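Local atomic coordinates of protection of telomeres protein 1 (Schizosaccharomyces pombe, PDB entry 7CUI), a protein that binds single-stranded telomeric DNA to protect the 3' overhang and regulates telomerase and telomere length, here represented by its C-terminal portion. Residues 47-52 with 168-173; 78-83 with 112-117; 136-141 with 157-162; 31-36 with 86-91. All blocks are in the same frame, centred on the assembly; numbering follows the deposited sequence.

Interaction 1: residues 47-52 with 168-173; sequences KPRKHR and VKEYIP
Glu170 sends its carboxylate to both Arg49 and His51, three side chains on one face where strand 49-73 pairs antiparallel with strand 163-171. These are the first and fourth strands of an OB-type barrel, which this pairing closes. Two kinds of polar side-chain contact meet there. The first is a His-carboxylate hydrogen bond: His51 NE2 points at Glu170 OE1 over 2.8 Å, almost straight at 173°. That oxygen lies close to the imidazole plane, whereas the nitrogen comes in on the anti side of the carboxylate, 34° out of its plane. The second is a salt bridge, Arg49 NE to Glu170 OE1 at 2.7 Å. Its NE bond is bent and weak, the NH2 bond to OE2 weak too, but NH2 also reaches Ile37 O. With CG anti to the backbone N (chi1 -170°), the extended Glu170 rises off the sheet to the height of the guanidinium and imidazole.

Backbone bonds are more regular: His51 N to Val168 O at 3.0 Å, Val168 N to His51 O at 3.1 Å, and Glu170 N to Arg49 O at 2.9 Å. Branched Val168 suits a strand, its CG2 packing on His51 CB at 4.0 Å. Lys50 and Lys169 form a non-hydrogen-bonded pair, their side chains on the other face, where Lys169 meets Asp102.

Were Glu170 an alanine, Arg49 would probably lose its carboxylate partner, though not Ile37 O, and His51 NE2 its acceptor. Buried Glu170 presumably has its charge offset by Arg49; the carboxylate may favour protonation of His51, which Arg49 would oppose.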
# COMPACT_ATOMS: atom_id res chain seq x y z
N LYS A 47 -11.65 17.37 2.77
CA LYS A 47 -12.41 16.72 1.71
C LYS A 47 -11.50 15.68 1.05
O LYS A 47 -10.32 15.60 1.40
CB LYS A 47 -12.88 17.77 0.69
CG LYS A 47 -11.80 18.33 -0.22
CD LYS A 47 -12.29 18.67 -1.61
CE LYS A 47 -11.18 19.10 -2.55
NZ LYS A 47 -11.67 19.32 -3.93
N PRO A 48 -11.99 14.84 0.10
CA PRO A 48 -11.12 13.88 -0.57
C PRO A 48 -10.12 14.56 -1.51
O PRO A 48 -10.47 15.48 -2.24
CB PRO A 48 -12.09 12.97 -1.35
CG PRO A 48 -13.31 13.83 -1.56
CD PRO A 48 -13.38 14.75 -0.36
N ARG A 49 -8.86 14.09 -1.44
CA ARG A 49 -7.76 14.64 -2.22
C ARG A 49 -7.10 13.52 -3.03
O ARG A 49 -7.33 12.34 -2.76
CB ARG A 49 -6.74 15.31 -1.29
CG ARG A 49 -7.26 16.53 -0.54
CD ARG A 49 -6.16 17.38 0.05
NE ARG A 49 -5.57 16.85 1.28
CZ ARG A 49 -4.44 17.27 1.83
NH1 ARG A 49 -3.73 18.23 1.26
NH2 ARG A 49 -4.01 16.72 2.95
N LYS A 50 -6.28 13.90 -4.00
CA LYS A 50 -5.65 12.98 -4.93
C LYS A 50 -4.23 13.47 -5.20
O LYS A 50 -4.05 14.51 -5.84
CB LYS A 50 -6.48 12.96 -6.22
CG LYS A 50 -6.79 11.61 -6.86
CD LYS A 50 -8.02 11.68 -7.75
CE LYS A 50 -8.49 10.34 -8.28
NZ LYS A 50 -8.12 10.14 -9.71
N HIS A 51 -3.23 12.75 -4.69
CA HIS A 51 -1.84 13.20 -4.72
C HIS A 51 -0.95 12.24 -5.51
O HIS A 51 -1.34 11.11 -5.80
CB HIS A 51 -1.25 13.35 -3.31
CG HIS A 51 -2.15 13.98 -2.30
ND1 HIS A 51 -2.25 15.35 -2.14
CD2 HIS A 51 -2.96 13.43 -1.37
CE1 HIS A 51 -3.10 15.62 -1.17
NE2 HIS A 51 -3.55 14.46 -0.68
N ARG A 52 0.26 12.71 -5.82
CA ARG A 52 1.28 11.95 -6.53
C ARG A 52 2.59 12.06 -5.76
O ARG A 52 2.98 13.16 -5.37
CB ARG A 52 1.47 12.54 -7.93
CG ARG A 52 2.27 11.66 -8.88
CD ARG A 52 2.22 12.26 -10.27
NE ARG A 52 3.54 12.67 -10.73
CZ ARG A 52 4.27 11.97 -11.60
NH1 ARG A 52 3.80 10.84 -12.10
NH2 ARG A 52 5.46 12.41 -11.96
N VAL A 168 -2.06 8.30 -4.70
CA VAL A 168 -2.85 7.97 -3.53
C VAL A 168 -4.13 8.79 -3.55
O VAL A 168 -4.13 9.95 -3.94
CB VAL A 168 -2.07 8.16 -2.21
CG1 VAL A 168 -0.81 7.32 -2.16
CG2 VAL A 168 -1.77 9.62 -1.90
N LYS A 169 -5.23 8.15 -3.13
CA LYS A 169 -6.48 8.85 -2.89
C LYS A 169 -6.72 8.94 -1.39
O LYS A 169 -6.72 7.93 -0.69
CB LYS A 169 -7.64 8.22 -3.68
CG LYS A 169 -7.80 6.71 -3.58
CD LYS A 169 -8.75 6.16 -4.62
CE LYS A 169 -8.65 4.66 -4.77
NZ LYS A 169 -9.51 4.16 -5.87
N GLU A 170 -6.88 10.17 -0.91
CA GLU A 170 -7.08 10.49 0.49
C GLU A 170 -8.58 10.55 0.76
O GLU A 170 -9.32 11.11 -0.04
CB GLU A 170 -6.43 11.84 0.79
CG GLU A 170 -6.34 12.19 2.27
CD GLU A 170 -5.50 13.43 2.52
OE1 GLU A 170 -5.21 14.15 1.55
OE2 GLU A 170 -5.14 13.67 3.69
N TYR A 171 -9.01 9.97 1.88
CA TYR A 171 -10.43 9.83 2.19
C TYR A 171 -10.59 9.54 3.68
O TYR A 171 -9.63 9.22 4.37
CB TYR A 171 -11.05 8.71 1.37
CG TYR A 171 -10.56 7.33 1.74
CD1 TYR A 171 -9.33 6.87 1.29
CD2 TYR A 171 -11.31 6.49 2.55
CE1 TYR A 171 -8.86 5.61 1.64
CE2 TYR A 171 -10.85 5.23 2.91
CZ TYR A 171 -9.62 4.79 2.45
OH TYR A 171 -9.17 3.55 2.78
N ILE A 172 -11.84 9.62 4.15
CA ILE A 172 -12.17 9.36 5.55
C ILE A 172 -13.25 8.28 5.58
O ILE A 172 -14.40 8.57 5.24
CB ILE A 172 -12.66 10.65 6.24
CG1 ILE A 172 -11.66 11.80 6.09
CG2 ILE A 172 -13.01 10.39 7.70
CD1 ILE A 172 -12.28 13.18 6.21
N PRO A 173 -12.96 7.03 6.00
CA PRO A 173 -13.97 5.98 5.99
C PRO A 173 -14.87 6.07 7.22
O PRO A 173 -14.51 6.72 8.21
CB PRO A 173 -13.14 4.70 6.04
CG PRO A 173 -11.93 5.09 6.86
CD PRO A 173 -11.66 6.54 6.51

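Interaction 2: residues 78-83 with 112-117; sequences YVWMFA and IQPCNL
The ring of Tyr78 lies flat against the peptide that joins Cys115 to Asn116: Asn116 N sits over the ring centre, 3.5 Å above its plane, and Cys115 C over the same face nearer the rim. Water 1 lies at the ring's edge. Trp80 offers a face to Pro114, whose N stands 3.3 Å above the indole plane, while Ile112 C lies at the indole edge. Over the five-membered ring Pro114 makes a CH-pi contact, its CB 4.2 Å from the centroid and only 8° off the normal. Proline suits this place because its rigid ring, without a backbone N-H to satisfy, can lie against an aromatic surface.

The six-membered part of the indole has aliphatic neighbours. Trp80 CZ2 touches Ile112 CG2 at 3.8 Å, and Trp80 CZ3 meets Leu117 CD2 at 3.9 Å, both side chains set roughly perpendicular to that of the tryptophan. In Tyr78 CG stands anti to the carbonyl carbon (chi1 -70°), which lays the ring along the backbone of 115-116. Pro114 CB also reaches Tyr78 O, 3.4 Å away, so the proline lies between the Tyr78 backbone and the indole face.

The same water 1 completes the link, accepting from Tyr78 N at 2.8 Å and donating to Pro114 O at 3.1 Å.

The loop 112-117, which leads from helix 100-107 towards helix 121-135, is thus laid against the beginning of strand 77-87. Trp80 and Ile112 both also pack on Ile107 of helix 100-107, Ile112 on Leu127 of helix 121-135, and Tyr78 on Leu71 of strand 49-73.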
# COMPACT_ATOMS: atom_id res chain seq x y z
N TYR A 78 -12.12 -14.20 -1.39
CA TYR A 78 -11.07 -13.41 -0.78
C TYR A 78 -10.82 -12.13 -1.58
O TYR A 78 -11.16 -12.04 -2.76
CB TYR A 78 -9.79 -14.24 -0.66
CG TYR A 78 -9.83 -15.36 0.34
CD1 TYR A 78 -10.50 -16.55 0.07
CD2 TYR A 78 -9.18 -15.25 1.56
CE1 TYR A 78 -10.53 -17.59 0.99
CE2 TYR A 78 -9.20 -16.28 2.49
CZ TYR A 78 -9.88 -17.45 2.21
OH TYR A 78 -9.90 -18.47 3.12
N VAL A 79 -10.23 -11.13 -0.92
CA VAL A 79 -9.82 -9.89 -1.58
C VAL A 79 -8.43 -9.50 -1.09
O VAL A 79 -8.06 -9.83 0.04
CB VAL A 79 -10.81 -8.73 -1.38
CG1 VAL A 79 -12.12 -8.94 -2.14
CG2 VAL A 79 -11.06 -8.41 0.09
N TRP A 80 -7.70 -8.79 -1.96
CA TRP A 80 -6.42 -8.22 -1.60
C TRP A 80 -6.63 -7.13 -0.56
O TRP A 80 -7.50 -6.27 -0.72
CB TRP A 80 -5.71 -7.62 -2.83
CG TRP A 80 -5.31 -8.59 -3.89
CD1 TRP A 80 -5.68 -8.57 -5.20
CD2 TRP A 80 -4.44 -9.73 -3.74
NE1 TRP A 80 -5.11 -9.61 -5.88
CE2 TRP A 80 -4.35 -10.35 -5.01
CE3 TRP A 80 -3.74 -10.29 -2.66
CZ2 TRP A 80 -3.57 -11.48 -5.23
CZ3 TRP A 80 -2.98 -11.43 -2.88
CH2 TRP A 80 -2.90 -12.01 -4.14
N MSE A 81 -5.82 -7.16 0.49
CA MSE A 81 -5.76 -6.06 1.44
C MSE A 81 -4.43 -6.09 2.18
O MSE A 81 -4.15 -7.00 2.95
CB MSE A 81 -6.96 -6.09 2.39
CG MSE A 81 -7.00 -4.89 3.30
SE MSE A 81 -8.26 -5.18 4.76
CE MSE A 81 -7.50 -6.45 6.07
N PHE A 82 -3.61 -5.07 1.91
CA PHE A 82 -2.33 -4.88 2.58
C PHE A 82 -1.96 -3.40 2.51
O PHE A 82 -2.57 -2.64 1.77
CB PHE A 82 -1.25 -5.79 1.98
CG PHE A 82 -1.06 -5.66 0.48
CD1 PHE A 82 -1.78 -6.46 -0.39
CD2 PHE A 82 -0.16 -4.75 -0.05
CE1 PHE A 82 -1.60 -6.35 -1.77
CE2 PHE A 82 0.02 -4.64 -1.42
CZ PHE A 82 -0.70 -5.44 -2.28
N ALA A 83 -0.96 -3.02 3.31
CA ALA A 83 -0.53 -1.63 3.36
C ALA A 83 0.99 -1.55 3.22
O ALA A 83 1.72 -2.35 3.81
CB ALA A 83 -1.00 -0.99 4.64
N ILE A 112 -1.79 -14.49 -10.28
CA ILE A 112 -1.83 -14.14 -8.87
C ILE A 112 -3.21 -13.54 -8.56
O ILE A 112 -3.51 -12.42 -8.97
CB ILE A 112 -0.66 -13.22 -8.48
CG1 ILE A 112 0.67 -13.73 -9.02
CG2 ILE A 112 -0.62 -13.02 -6.97
CD1 ILE A 112 1.87 -12.86 -8.73
N GLN A 113 -4.03 -14.32 -7.85
CA GLN A 113 -5.40 -13.94 -7.55
C GLN A 113 -5.63 -14.04 -6.05
O GLN A 113 -4.99 -14.85 -5.37
CB GLN A 113 -6.37 -14.86 -8.29
CG GLN A 113 -6.31 -14.74 -9.81
CD GLN A 113 -6.62 -13.35 -10.30
OE1 GLN A 113 -7.52 -12.67 -9.81
NE2 GLN A 113 -5.85 -12.91 -11.28
N PRO A 114 -6.56 -13.25 -5.47
CA PRO A 114 -6.89 -13.37 -4.05
C PRO A 114 -7.50 -14.74 -3.76
O PRO A 114 -8.37 -15.21 -4.50
CB PRO A 114 -7.91 -12.25 -3.80
CG PRO A 114 -8.47 -11.94 -5.17
CD PRO A 114 -7.34 -12.19 -6.14
N CYS A 115 -7.01 -15.36 -2.70
CA CYS A 115 -7.49 -16.64 -2.20
C CYS A 115 -6.86 -16.85 -0.83
O CYS A 115 -6.18 -15.97 -0.32
CB CYS A 115 -7.08 -17.76 -3.16
SG CYS A 115 -5.30 -17.81 -3.47
N ASN A 116 -7.10 -18.02 -0.23
CA ASN A 116 -6.38 -18.41 0.97
C ASN A 116 -4.94 -18.71 0.57
O ASN A 116 -4.67 -19.72 -0.07
CB ASN A 116 -7.07 -19.59 1.66
CG ASN A 116 -6.59 -19.79 3.08
OD1 ASN A 116 -7.38 -19.71 4.02
ND2 ASN A 116 -5.31 -20.03 3.24
N LEU A 117 -4.01 -17.82 0.93
CA LEU A 117 -2.64 -17.89 0.44
C LEU A 117 -1.88 -19.03 1.12
O LEU A 117 -0.97 -19.62 0.53
CB LEU A 117 -1.98 -16.52 0.66
CG LEU A 117 -1.87 -15.55 -0.51
CD1 LEU A 117 -2.55 -16.02 -1.79
CD2 LEU A 117 -2.33 -14.15 -0.13
O HOH W 1 -11.18 -15.94 -3.32

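Interaction 3: residues 136-141 with 157-162; sequences GNLEER and EDVETP. With SO4 (sulfate ion), chain E.
Arg141 meets Val159 and Asp158 along much of its length. Its CB leaves the helix towards segment 157-162, and CG then packs on Val159 CG1 at 3.6 Å, the aliphatic part of the arginine giving the valine an apolar partner. The chain bends at chi2 (-33°) and chi3 (-80°), bringing CD past Asp158 and turning NE onto the acid. Arg141 NE gives Asp158 OD2 a nearly straight hydrogen bond (3.0 Å, 170°), the charged core of a salt bridge. The oxygen lies in the guanidinium plane, at its edge, while the donor reaches OD2 on the anti side, well out of the carboxylate plane. At the tip, NH1 makes a weak bond back to OD2 and a clearer one to O2 of a sulfate, 3.2 Å away; this ion probably comes from the crystallisation liquor. His145 NE2 also hydrogen-bonds Asp158 OD2, so this oxygen has a second basic-residue partner.

Beyond the arginine, Val159 CG1 also touches Asn137 CB, 3.9 Å off, and Thr161 CG2 packs on Leu138 CG at 3.9 Å. Thr161 uses its hydroxyl elsewhere, on Val57 O. Water 2 ties the backbones, accepting from Asn137 N and donating to Glu160 O at 2.8 Å.

This is a break between consecutive helices: Gly136, with positive phi, ends helix 121-135, and Asn137 takes the N-cap position of helix 138-148. Its side chain makes no capping bond; instead ND2 goes to Glu140 OE1, and OD1 accepts from water 2. The loop after helix 155-158 packs across that junction before strand 163-171 begins.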
# COMPACT_ATOMS: atom_id res chain seq x y z
N GLY A 136 12.43 -4.76 -3.10
CA GLY A 136 13.71 -5.45 -3.05
C GLY A 136 13.78 -6.48 -1.92
O GLY A 136 12.89 -7.33 -1.79
N ASN A 137 14.83 -6.36 -1.10
CA ASN A 137 15.11 -7.34 -0.05
C ASN A 137 14.42 -7.00 1.27
O ASN A 137 14.76 -7.58 2.30
CB ASN A 137 16.61 -7.55 0.18
CG ASN A 137 17.34 -8.02 -1.06
OD1 ASN A 137 17.90 -7.20 -1.79
ND2 ASN A 137 17.31 -9.31 -1.33
N LEU A 138 13.43 -6.10 1.23
CA LEU A 138 12.74 -5.65 2.44
C LEU A 138 12.07 -6.81 3.17
O LEU A 138 12.22 -6.95 4.39
CB LEU A 138 11.72 -4.58 2.05
CG LEU A 138 11.48 -3.42 3.03
CD1 LEU A 138 9.99 -3.24 3.26
CD2 LEU A 138 12.23 -3.59 4.35
N GLU A 139 11.32 -7.64 2.43
CA GLU A 139 10.53 -8.71 3.03
C GLU A 139 11.45 -9.72 3.70
O GLU A 139 11.19 -10.17 4.81
CB GLU A 139 9.62 -9.35 1.98
CG GLU A 139 8.67 -10.41 2.53
CD GLU A 139 9.19 -11.83 2.65
OE1 GLU A 139 10.20 -12.16 1.98
OE2 GLU A 139 8.57 -12.62 3.41
N GLU A 140 12.55 -10.05 2.99
CA GLU A 140 13.54 -11.01 3.44
C GLU A 140 14.11 -10.56 4.78
O GLU A 140 14.28 -11.37 5.69
CB GLU A 140 14.69 -11.09 2.44
CG GLU A 140 14.42 -12.01 1.28
CD GLU A 140 15.44 -11.98 0.15
OE1 GLU A 140 16.54 -11.40 0.34
OE2 GLU A 140 15.14 -12.55 -0.93
N ARG A 141 14.40 -9.26 4.87
CA ARG A 141 15.05 -8.68 6.03
C ARG A 141 14.04 -8.57 7.17
O ARG A 141 14.39 -8.79 8.33
CB ARG A 141 15.65 -7.31 5.68
CG ARG A 141 17.04 -7.35 5.05
CD ARG A 141 18.03 -8.43 5.46
NE ARG A 141 18.74 -8.20 6.72
CZ ARG A 141 19.60 -9.05 7.31
NH1 ARG A 141 20.27 -8.67 8.43
NH2 ARG A 141 19.81 -10.24 6.78
N GLU A 157 16.62 -0.01 7.12
CA GLU A 157 17.92 0.62 7.06
C GLU A 157 19.00 -0.39 6.65
O GLU A 157 20.13 -0.01 6.36
CB GLU A 157 18.21 1.38 8.35
CG GLU A 157 18.50 0.49 9.54
CD GLU A 157 18.32 1.17 10.89
OE1 GLU A 157 17.57 2.18 10.95
OE2 GLU A 157 18.92 0.69 11.87
N ASP A 158 18.63 -1.67 6.60
CA ASP A 158 19.52 -2.72 6.16
C ASP A 158 19.71 -2.67 4.64
O ASP A 158 20.78 -3.03 4.15
CB ASP A 158 18.97 -4.11 6.48
CG ASP A 158 19.05 -4.54 7.94
OD1 ASP A 158 19.59 -3.77 8.76
OD2 ASP A 158 18.56 -5.65 8.24
N VAL A 159 18.67 -2.23 3.92
CA VAL A 159 18.61 -2.44 2.48
C VAL A 159 18.18 -1.16 1.76
O VAL A 159 17.54 -0.28 2.34
CB VAL A 159 17.65 -3.59 2.12
CG1 VAL A 159 18.18 -4.93 2.61
CG2 VAL A 159 16.24 -3.35 2.63
N GLU A 160 18.55 -1.09 0.47
CA GLU A 160 18.05 -0.07 -0.44
C GLU A 160 16.86 -0.64 -1.20
O GLU A 160 17.00 -1.61 -1.93
CB GLU A 160 19.12 0.29 -1.46
CG GLU A 160 20.02 1.41 -1.01
CD GLU A 160 21.06 1.78 -2.03
OE1 GLU A 160 21.79 2.77 -1.79
OE2 GLU A 160 21.15 1.09 -3.06
N THR A 161 15.71 0.00 -1.03
CA THR A 161 14.50 -0.37 -1.73
C THR A 161 14.30 0.59 -2.91
O THR A 161 14.66 1.76 -2.81
CB THR A 161 13.33 -0.44 -0.75
OG1 THR A 161 13.19 0.86 -0.16
CG2 THR A 161 13.55 -1.47 0.34
N PRO A 162 13.75 0.13 -4.06
CA PRO A 162 13.64 0.99 -5.24
C PRO A 162 12.68 2.17 -5.09
O PRO A 162 11.84 2.19 -4.19
CB PRO A 162 13.16 0.05 -6.36
CG PRO A 162 12.57 -1.15 -5.64
CD PRO A 162 13.28 -1.24 -4.31
S SO4 E . 23.09 -9.03 10.07
O1 SO4 E . 22.25 -8.81 11.22
O2 SO4 E . 22.78 -10.32 9.50
O3 SO4 E . 22.84 -8.00 9.09
O4 SO4 E . 24.47 -9.00 10.46
O HOH W 2 16.85 -4.41 -1.65

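Interaction 4: residues 31-36 with 86-91; sequences LTTIST and VRDVSN
Asp88 and Ile34 lie antiparallel alongside one another where an Asx turn meets the start of helix 34-38. The turn belongs to a type I beta turn from Asp88 to Asn91 that follows strand 77-87, and Thr33 occupies the N-cap position of the helix. CD1 of Ile34 reaches Asp88 CB at 3.4 Å and goes on to Val86 CG2 at 4.2 Å, while the carboxylate travels the other way, towards Thr33. A long branched isoleucine suits the spot because it also reaches Leu53 and Leu94 of the sheet.

Thr33 stands nearly perpendicular to Asp88, its CB 3.6 Å from Asp88 OD1. The carboxylate gets there because CG is anti to the backbone N of Asp88 (chi1 -173°). OD2 then lies 3.4 Å from Thr33 CA, where a negative charge near the N terminus of this short helix may be mildly favourable. OD1 has a further task, accepting from Ser90 N at 3.2 Å through its anti lone pair. A leucine in place of Asp88 would probably leave Ser90 N without this acceptor and the turn less firmly held.

Within the helix start, Thr33 OG1 and Thr36 OG1 share a hydrogen bond of 3.0 Å, a short-range brace. Asn91, with positive phi, is a residue type that tolerates the left-handed region and closes the turn by giving its N to Asp88 O. Across the contact the sole clear hydrogen bond is weak: Ser35 N to Ser90 OG, 3.4 Å long and bent to 141°.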
# COMPACT_ATOMS: atom_id res chain seq x y z
N LEU A 31 3.66 16.28 -8.76
CA LEU A 31 4.43 15.68 -7.68
C LEU A 31 4.48 16.62 -6.47
O LEU A 31 4.93 17.76 -6.58
CB LEU A 31 5.84 15.39 -8.23
CG LEU A 31 6.84 14.78 -7.25
CD1 LEU A 31 6.36 13.44 -6.74
CD2 LEU A 31 8.21 14.63 -7.91
N THR A 32 4.00 16.11 -5.32
CA THR A 32 4.12 16.78 -4.03
C THR A 32 4.84 15.86 -3.05
O THR A 32 5.42 14.86 -3.46
CB THR A 32 2.76 17.28 -3.50
OG1 THR A 32 1.93 16.14 -3.26
CG2 THR A 32 2.08 18.28 -4.40
N THR A 33 4.82 16.20 -1.75
CA THR A 33 5.54 15.42 -0.75
C THR A 33 4.61 15.00 0.39
O THR A 33 3.53 15.57 0.56
CB THR A 33 6.71 16.19 -0.12
OG1 THR A 33 6.15 17.26 0.66
CG2 THR A 33 7.71 16.71 -1.13
N ILE A 34 5.07 14.02 1.17
CA ILE A 34 4.33 13.49 2.31
C ILE A 34 4.28 14.55 3.41
O ILE A 34 3.32 14.60 4.18
CB ILE A 34 4.94 12.15 2.79
CG1 ILE A 34 4.80 11.06 1.73
CG2 ILE A 34 4.32 11.72 4.12
CD1 ILE A 34 5.59 9.80 2.01
N SER A 35 5.31 15.40 3.47
CA SER A 35 5.35 16.49 4.43
C SER A 35 4.19 17.45 4.17
O SER A 35 3.52 17.86 5.11
CB SER A 35 6.68 17.19 4.42
OG SER A 35 6.86 17.94 5.61
N THR A 36 3.96 17.77 2.89
CA THR A 36 2.92 18.68 2.46
C THR A 36 1.54 18.11 2.79
O THR A 36 0.64 18.84 3.22
CB THR A 36 3.05 19.01 0.97
OG1 THR A 36 4.34 19.59 0.76
CG2 THR A 36 2.00 19.97 0.46
N VAL A 86 5.31 3.98 3.10
CA VAL A 86 6.18 4.57 2.10
C VAL A 86 6.88 5.80 2.66
O VAL A 86 6.39 6.42 3.61
CB VAL A 86 5.43 4.86 0.78
CG1 VAL A 86 4.87 3.60 0.14
CG2 VAL A 86 4.33 5.91 0.96
N ARG A 87 8.04 6.15 2.08
CA ARG A 87 8.83 7.29 2.51
C ARG A 87 9.26 8.11 1.30
O ARG A 87 9.62 7.57 0.25
CB ARG A 87 10.01 6.84 3.38
CG ARG A 87 11.16 7.84 3.48
CD ARG A 87 11.84 7.84 4.84
NE ARG A 87 12.31 6.53 5.28
CZ ARG A 87 12.62 6.20 6.54
NH1 ARG A 87 12.53 7.09 7.52
NH2 ARG A 87 13.01 4.96 6.80
N ASP A 88 9.25 9.43 1.49
CA ASP A 88 9.39 10.46 0.47
C ASP A 88 10.71 11.18 0.70
O ASP A 88 11.38 10.95 1.71
CB ASP A 88 8.20 11.42 0.60
CG ASP A 88 8.06 12.48 -0.47
OD1 ASP A 88 8.89 13.41 -0.48
OD2 ASP A 88 7.10 12.39 -1.27
N VAL A 89 11.07 12.07 -0.23
CA VAL A 89 12.24 12.93 -0.15
C VAL A 89 12.30 13.65 1.21
O VAL A 89 13.39 13.96 1.69
CB VAL A 89 12.27 13.94 -1.32
CG1 VAL A 89 13.48 14.85 -1.27
CG2 VAL A 89 12.20 13.23 -2.67
N SER A 90 11.13 13.90 1.81
CA SER A 90 11.04 14.76 2.98
C SER A 90 11.12 13.98 4.30
O SER A 90 10.78 14.53 5.35
CB SER A 90 9.80 15.62 2.92
OG SER A 90 8.62 14.82 2.81
N ASN A 91 11.58 12.72 4.25
CA ASN A 91 11.89 11.92 5.43
C ASN A 91 10.68 11.71 6.33
O ASN A 91 10.82 11.60 7.55
CB ASN A 91 13.07 12.49 6.23
CG ASN A 91 14.39 11.84 5.86
OD1 ASN A 91 14.67 11.62 4.68
ND2 ASN A 91 15.20 11.52 6.86

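Strands 49-73, 77-87, 93-99, 190-198 and 163-171 pair in that cyclic order, 93-99 parallel to 190-198, as in an OB-fold barrel. Interactions 1, 2 and 4 reach it. Interaction 3, in the helical insertion between the third and fourth barrel strands, joins the start of helix 138-148 to the loop after helix 155-158, its centre about 28 Å from that of interaction 1. Interactions 1 and 4, centres about 15 Å apart, touch; interactions 2 and 4 use opposite ends of strand 77-87. The segments of interaction 4 alternate with those of 1 and 2, while 2 and 3 follow in series between those of 1. Another protein's chain beside interaction 1 is consistent with a protein-binding role.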